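Side-chain contacts in putative angiotensinogen (Lampetra fluviatilis, PDB 5INW), which binds heparin, which promotes its inhibition of thrombin by a template mechanism, and belongs to the serpin family: residues 399-403 with 404-408; 249-252 with 253-257. The protein carries 1 engineered substitution. All coordinates share one frame; numbering follows the deposited sequence.

The two interactions sit side by side, their centres about 8 Å apart, at one end of the large central sheet of this loop-cleaved serpin. Interaction 1 is the hairpin that leads from strand 389-401 into strand 405-417; interaction 2 is the end of the neighbouring strand 238-251 and the loop that leaves it. Backbone bonds sew them together: Trp252 N lies 2.8 Å from Glu404 O, and Thr406 N lies 3.0 Å from Gly250 O, both probable hydrogen bonds. The indole of interaction 2 also packs on the hairpin turn, with Trp252 CD1 3.2 Å from Gly405 N. This is the serpin breach, where the reactive loop begins its insertion into the sheet.

Interaction 1: 399-403 with 404-408; sequences LHVNE and EGTEA
Leu399 and Thr406 meet methyl to methyl on the buried face of the hairpin, crossing diagonally with Leu399 CD1 3.4 Å from Thr406 CG2. With chi1 at -62°, Thr406 sets its methyl toward the leucine and OG1 next to Val401 CG2, bonded to Tyr302 OH. Ala408 lies on the same face, its CB 4.4 Å from Leu399 CD1. Ile16 of the separate C-terminal peptide chain packs on Leu399 and Thr406, Phe26 of that chain on Ala408. Underneath, His400 N gives a hydrogen bond to Glu407 O (2.8 Å) and Glu407 N returns one to His400 O (2.9 Å).

In the serpin fold this is where strand 5 of sheet A passes into the reactive loop, which after cleavage is inserted as strand 4; Glu403 and Glu404 form the corners of a type I turn. Asn402 N bonds Gly405 O at 2.9 Å, nearly straight at 167°, and Gly405 N closes the turn with a hydrogen bond to Asn402 O from above the carbonyl plane. With Asn402 CG held between the backbone N and the carbonyl carbon (chi1 72°), OD1 bends over the turn and takes two weak bonds, from Glu404 N and Gly405 N, each 3.1 Å. At the backbone angles of Gly405 a CB would press on the carbonyl O of Glu404.

The face carrying His400 and Glu407 is looser and partly open to solvent. The two touch through their CB atoms at 4.1 Å, then part: the imidazole leads away, and ND1 stays 4.7 Å from Glu407 OE2, unbonded. Glu407 OE1 bonds Tyr247 OH, while OE2 has a long, weak ion pair with Lys409. At the turn, exposed Glu404 reaches outward to a salt bridge with Lys255, while Glu403 OE2 bonds Thr261 OG1.

Interaction 2: 249-252 with 253-257; sequences KGSW and GNKFE
Phe256 drives the edge of its ring into one face of the Trp252 indole, over the five-membered ring. The touching atom is CE1, 3.4 Å from Trp252 NE1 and set toward the rim of the indole; CD1 follows, 3.7 Å from Trp252 CD1. This is a T-shaped stack, with centroids 5.0 Å apart and planes at 81°. Phe256 CG lies anti to its carbonyl carbon (chi1 -67°), which brings the ring back toward the tryptophan. Because the phenyl sits over the face, the NE1 hydrogen remains available for Asn402 O, to which it is bonded.

The strand is strand 3 of serpin sheet A, and the tryptophan just beyond its end belongs to the breach, the top of the sheet where the reactive loop enters. Here the indole packs on Thr406 of the inserted strand and also stacks with the ring of Tyr302. Replacing the indole by an alanine here would take away the face under the Phe256 edge, and would probably leave Asn402 O without its indole donor and Tyr302 without its stacking partner.

The chain turns sharply after the tryptophan, and no hydrogen bond crosses from 249-252 to 253-257; the contact between them is packing alone. Trp252 CB lies 3.3 Å from Asn254 O, where the loop folds back beside it. The side chain of Asn254 starts away from the tryptophan and touches Gln281 and Ala283 of strand 273-283, the strand on which Phe256 also rests through Met279. Lys255 doubles back on the exposed side: its CG passes 3.7 Å from Trp252 O, and the extended chain then runs alongside Ser251, with CE 4.0 Å from Ser251 OG.

Interaction 1: 399-403 with 404-408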
ATOM      1  N   LEU A 399       3.862   0.010  -9.520  1.00 46.71           N
ATOM      2  CA  LEU A 399       3.233  -1.232  -9.952  1.00 46.98           C
ATOM      3  C   LEU A 399       3.762  -1.575 -11.326  1.00 46.29           C
ATOM      4  O   LEU A 399       3.697  -0.761 -12.203  1.00 45.95           O
ATOM      5  CB  LEU A 399       1.693  -1.117  -9.969  1.00 46.95           C
ATOM      6  CG  LEU A 399       0.968  -2.380 -10.468  1.00 49.19           C
ATOM      7  CD1 LEU A 399       1.328  -3.609  -9.625  1.00 47.07           C
ATOM      8  CD2 LEU A 399      -0.543  -2.172 -10.506  1.00 50.11           C
ATOM      9  N   HIS A 400       4.307  -2.769 -11.475  1.00 46.10           N
ATOM     10  CA  HIS A 400       4.864  -3.228 -12.715  1.00 49.85           C
ATOM     11  C   HIS A 400       4.210  -4.570 -12.982  1.00 47.42           C
ATOM     12  O   HIS A 400       4.358  -5.484 -12.225  1.00 47.34           O
ATOM     13  CB  HIS A 400       6.403  -3.321 -12.602  1.00 55.92           C
ATOM     14  CG  HIS A 400       7.122  -3.617 -13.895  1.00 64.11           C
ATOM     15  ND1 HIS A 400       8.385  -4.184 -13.935  1.00 70.63           N
ATOM     16  CD2 HIS A 400       6.753  -3.445 -15.191  1.00 67.49           C
ATOM     17  CE1 HIS A 400       8.768  -4.338 -15.195  1.00 71.69           C
ATOM     18  NE2 HIS A 400       7.799  -3.887 -15.977  1.00 73.62           N
ATOM     19  N   VAL A 401       3.414  -4.644 -14.022  1.00 47.29           N
ATOM     20  CA  VAL A 401       2.851  -5.890 -14.484  1.00 49.28           C
ATOM     21  C   VAL A 401       3.531  -6.292 -15.818  1.00 49.94           C
ATOM     22  O   VAL A 401       3.704  -5.455 -16.726  1.00 50.84           O
ATOM     23  CB  VAL A 401       1.313  -5.761 -14.655  1.00 51.47           C
ATOM     24  CG1 VAL A 401       0.720  -7.039 -15.228  1.00 51.68           C
ATOM     25  CG2 VAL A 401       0.669  -5.410 -13.308  1.00 51.37           C
ATOM     26  N   ASN A 402       3.909  -7.564 -15.924  1.00 48.57           N
ATOM     27  CA  ASN A 402       4.457  -8.087 -17.138  1.00 50.89           C
ATOM     28  C   ASN A 402       4.108  -9.560 -17.295  1.00 53.09           C
ATOM     29  O   ASN A 402       3.341 -10.081 -16.512  1.00 55.20           O
ATOM     30  CB  ASN A 402       5.953  -7.757 -17.229  1.00 50.92           C
ATOM     31  CG  ASN A 402       6.815  -8.538 -16.272  1.00 50.41           C
ATOM     32  OD1 ASN A 402       6.373  -9.437 -15.524  1.00 50.43           O
ATOM     33  ND2 ASN A 402       8.100  -8.214 -16.312  1.00 50.38           N
ATOM     34  N   GLU A 403       4.660 -10.218 -18.314  1.00 55.12           N
ATOM     35  CA  GLU A 403       4.373 -11.617 -18.598  1.00 55.47           C
ATOM     36  C   GLU A 403       4.712 -12.564 -17.449  1.00 55.43           C
ATOM     37  O   GLU A 403       4.037 -13.562 -17.311  1.00 55.47           O
ATOM     38  CB  GLU A 403       5.136 -12.083 -19.865  1.00 58.18           C
ATOM     39  CG  GLU A 403       4.598 -11.572 -21.198  1.00 59.02           C
ATOM     40  CD  GLU A 403       5.001 -10.152 -21.585  1.00 58.58           C
ATOM     41  OE1 GLU A 403       5.709  -9.469 -20.822  1.00 55.28           O
ATOM     42  OE2 GLU A 403       4.622  -9.730 -22.711  1.00 62.92           O
ATOM     43  N   GLU A 404       5.771 -12.288 -16.667  1.00 56.71           N
ATOM     44  CA  GLU A 404       6.152 -13.161 -15.529  1.00 57.62           C
ATOM     45  C   GLU A 404       5.236 -12.962 -14.335  1.00 54.53           C
ATOM     46  O   GLU A 404       5.050 -13.878 -13.516  1.00 54.27           O
ATOM     47  CB  GLU A 404       7.588 -12.927 -15.013  1.00 59.28           C
ATOM     48  CG  GLU A 404       8.691 -12.920 -16.068  1.00 66.59           C
ATOM     49  CD  GLU A 404       8.979 -14.271 -16.795  1.00 72.96           C
ATOM     50  OE1 GLU A 404       9.313 -14.235 -18.017  1.00 78.66           O
ATOM     51  OE2 GLU A 404       8.902 -15.370 -16.184  1.00 73.27           O
ATOM     52  N   GLY A 405       4.740 -11.748 -14.166  1.00 50.52           N
ATOM     53  CA  GLY A 405       4.183 -11.431 -12.894  1.00 49.75           C
ATOM     54  C   GLY A 405       4.118  -9.964 -12.586  1.00 48.75           C
ATOM     55  O   GLY A 405       3.975  -9.147 -13.484  1.00 51.47           O
ATOM     56  N   THR A 406       4.123  -9.662 -11.297  1.00 45.31           N
ATOM     57  CA  THR A 406       3.914  -8.343 -10.834  1.00 45.26           C
ATOM     58  C   THR A 406       5.026  -7.997  -9.847  1.00 46.70           C
ATOM     59  O   THR A 406       5.375  -8.837  -9.017  1.00 45.37           O
ATOM     60  CB  THR A 406       2.550  -8.237 -10.116  1.00 45.26           C
ATOM     61  OG1 THR A 406       1.489  -8.528 -11.029  1.00 45.24           O
ATOM     62  CG2 THR A 406       2.351  -6.867  -9.514  1.00 43.12           C
ATOM     63  N   GLU A 407       5.575  -6.782  -9.962  1.00 47.73           N
ATOM     64  CA  GLU A 407       6.533  -6.255  -9.025  1.00 50.10           C
ATOM     65  C   GLU A 407       5.909  -5.004  -8.490  1.00 49.22           C
ATOM     66  O   GLU A 407       5.325  -4.229  -9.266  1.00 50.33           O
ATOM     67  CB  GLU A 407       7.827  -5.920  -9.729  1.00 55.92           C
ATOM     68  CG  GLU A 407       9.057  -6.166  -8.851  1.00 62.32           C
ATOM     69  CD  GLU A 407      10.278  -5.331  -9.214  1.00 66.89           C
ATOM     70  OE1 GLU A 407      11.380  -5.892  -9.153  1.00 67.06           O
ATOM     71  OE2 GLU A 407      10.147  -4.109  -9.539  1.00 76.51           O
ATOM     72  N   ALA A 408       5.939  -4.826  -7.167  1.00 46.46           N
ATOM     73  CA  ALA A 408       5.297  -3.656  -6.523  1.00 45.59           C
ATOM     74  C   ALA A 408       6.097  -3.215  -5.334  1.00 46.28           C
ATOM     75  O   ALA A 408       6.407  -4.058  -4.502  1.00 47.22           O
ATOM     76  CB  ALA A 408       3.857  -3.950  -6.098  1.00 44.39           C
TER

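Interaction 2: 249-252 with 253-257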
ATOM      1  N   LYS A 249       7.132  -9.254  -4.994  1.00 47.26           N
ATOM      2  CA  LYS A 249       7.347  -9.756  -6.357  1.00 49.72           C
ATOM      3  C   LYS A 249       6.805 -11.148  -6.498  1.00 50.50           C
ATOM      4  O   LYS A 249       7.364 -12.092  -5.953  1.00 53.78           O
ATOM      5  CB  LYS A 249       8.802  -9.732  -6.784  1.00 50.99           C
ATOM      6  CG  LYS A 249       9.009 -10.077  -8.258  1.00 51.33           C
ATOM      7  CD  LYS A 249      10.482  -9.981  -8.607  1.00 52.59           C
ATOM      8  CE  LYS A 249      10.750 -10.545  -9.976  1.00 56.15           C
ATOM      9  NZ  LYS A 249      12.210 -10.746 -10.152  1.00 60.08           N
ATOM     10  N   GLY A 250       5.711 -11.247  -7.252  1.00 49.54           N
ATOM     11  CA  GLY A 250       4.998 -12.483  -7.444  1.00 48.13           C
ATOM     12  C   GLY A 250       4.966 -12.913  -8.888  1.00 47.05           C
ATOM     13  O   GLY A 250       4.652 -12.154  -9.771  1.00 46.47           O
ATOM     14  N   SER A 251       5.312 -14.162  -9.111  1.00 49.94           N
ATOM     15  CA  SER A 251       5.144 -14.807 -10.438  1.00 50.15           C
ATOM     16  C   SER A 251       3.713 -15.229 -10.601  1.00 50.18           C
ATOM     17  O   SER A 251       3.123 -15.787  -9.640  1.00 52.34           O
ATOM     18  CB  SER A 251       6.023 -16.031 -10.556  1.00 48.44           C
ATOM     19  OG  SER A 251       7.273 -15.627 -10.945  1.00 48.61           O
ATOM     20  N   TRP A 252       3.153 -15.008 -11.793  1.00 48.84           N
ATOM     21  CA  TRP A 252       1.790 -15.510 -12.062  1.00 48.49           C
ATOM     22  C   TRP A 252       1.793 -17.038 -11.910  1.00 49.78           C
ATOM     23  O   TRP A 252       2.806 -17.729 -12.176  1.00 49.29           O
ATOM     24  CB  TRP A 252       1.324 -15.192 -13.468  1.00 47.82           C
ATOM     25  CG  TRP A 252       1.241 -13.798 -13.796  1.00 46.15           C
ATOM     26  CD1 TRP A 252       1.939 -13.152 -14.758  1.00 46.04           C
ATOM     27  CD2 TRP A 252       0.392 -12.818 -13.180  1.00 45.09           C
ATOM     28  NE1 TRP A 252       1.600 -11.815 -14.779  1.00 45.92           N
ATOM     29  CE2 TRP A 252       0.630 -11.587 -13.835  1.00 44.77           C
ATOM     30  CE3 TRP A 252      -0.541 -12.858 -12.157  1.00 43.02           C
ATOM     31  CZ2 TRP A 252      -0.029 -10.420 -13.488  1.00 43.41           C
ATOM     32  CZ3 TRP A 252      -1.190 -11.717 -11.834  1.00 42.58           C
ATOM     33  CH2 TRP A 252      -0.917 -10.494 -12.473  1.00 41.91           C
ATOM     34  N   GLY A 253       0.679 -17.565 -11.444  1.00 50.22           N
ATOM     35  CA  GLY A 253       0.499 -18.993 -11.476  1.00 53.14           C
ATOM     36  C   GLY A 253       0.390 -19.469 -12.902  1.00 54.88           C
ATOM     37  O   GLY A 253       0.785 -20.586 -13.191  1.00 57.97           O
ATOM     38  N   ASN A 254      -0.186 -18.635 -13.767  1.00 56.29           N
ATOM     39  CA  ASN A 254      -0.282 -18.897 -15.180  1.00 59.04           C
ATOM     40  C   ASN A 254       0.441 -17.776 -15.856  1.00 59.22           C
ATOM     41  O   ASN A 254      -0.084 -16.686 -16.032  1.00 58.70           O
ATOM     42  CB  ASN A 254      -1.726 -18.873 -15.589  1.00 62.27           C
ATOM     43  CG  ASN A 254      -2.591 -19.588 -14.611  1.00 64.55           C
ATOM     44  OD1 ASN A 254      -2.681 -20.811 -14.666  1.00 69.65           O
ATOM     45  ND2 ASN A 254      -3.239 -18.844 -13.699  1.00 64.62           N
ATOM     46  N   LYS A 255       1.685 -18.027 -16.214  1.00 61.78           N
ATOM     47  CA  LYS A 255       2.491 -17.011 -16.879  1.00 61.65           C
ATOM     48  C   LYS A 255       2.031 -16.783 -18.321  1.00 61.62           C
ATOM     49  O   LYS A 255       1.628 -17.711 -18.983  1.00 61.04           O
ATOM     50  CB  LYS A 255       3.960 -17.412 -16.840  1.00 63.46           C
ATOM     51  CG  LYS A 255       4.563 -17.433 -15.437  1.00 62.07           C
ATOM     52  CD  LYS A 255       6.069 -17.335 -15.525  1.00 62.37           C
ATOM     53  CE  LYS A 255       6.726 -17.825 -14.265  1.00 63.33           C
ATOM     54  NZ  LYS A 255       8.194 -17.790 -14.463  1.00 65.07           N
ATOM     55  N   PHE A 256       2.085 -15.534 -18.773  1.00 62.62           N
ATOM     56  CA  PHE A 256       1.658 -15.157 -20.118  1.00 66.46           C
ATOM     57  C   PHE A 256       2.774 -15.471 -21.063  1.00 67.94           C
ATOM     58  O   PHE A 256       3.931 -15.415 -20.685  1.00 66.51           O
ATOM     59  CB  PHE A 256       1.431 -13.657 -20.249  1.00 66.53           C
ATOM     60  CG  PHE A 256       0.277 -13.135 -19.456  1.00 69.62           C
ATOM     61  CD1 PHE A 256       0.455 -12.718 -18.111  1.00 70.54           C
ATOM     62  CD2 PHE A 256      -0.978 -12.995 -20.031  1.00 70.59           C
ATOM     63  CE1 PHE A 256      -0.613 -12.210 -17.368  1.00 69.38           C
ATOM     64  CE2 PHE A 256      -2.047 -12.483 -19.291  1.00 71.93           C
ATOM     65  CZ  PHE A 256      -1.867 -12.100 -17.962  1.00 71.51           C
ATOM     66  N   GLU A 257       2.417 -15.735 -22.310  1.00 72.90           N
ATOM     67  CA  GLU A 257       3.405 -15.933 -23.359  1.00 77.80           C
ATOM     68  C   GLU A 257       3.736 -14.546 -23.975  1.00 74.76           C
ATOM     69  O   GLU A 257       2.823 -13.802 -24.371  1.00 74.31           O
ATOM     70  CB  GLU A 257       2.892 -16.982 -24.385  1.00 81.96           C
ATOM     71  CG  GLU A 257       3.879 -17.409 -25.468  1.00 88.92           C
ATOM     72  CD  GLU A 257       5.196 -18.027 -24.969  1.00 94.92           C
ATOM     73  OE1 GLU A 257       5.246 -18.557 -23.810  1.00 98.91           O
ATOM     74  OE2 GLU A 257       6.195 -17.998 -25.761  1.00 96.81           O
TER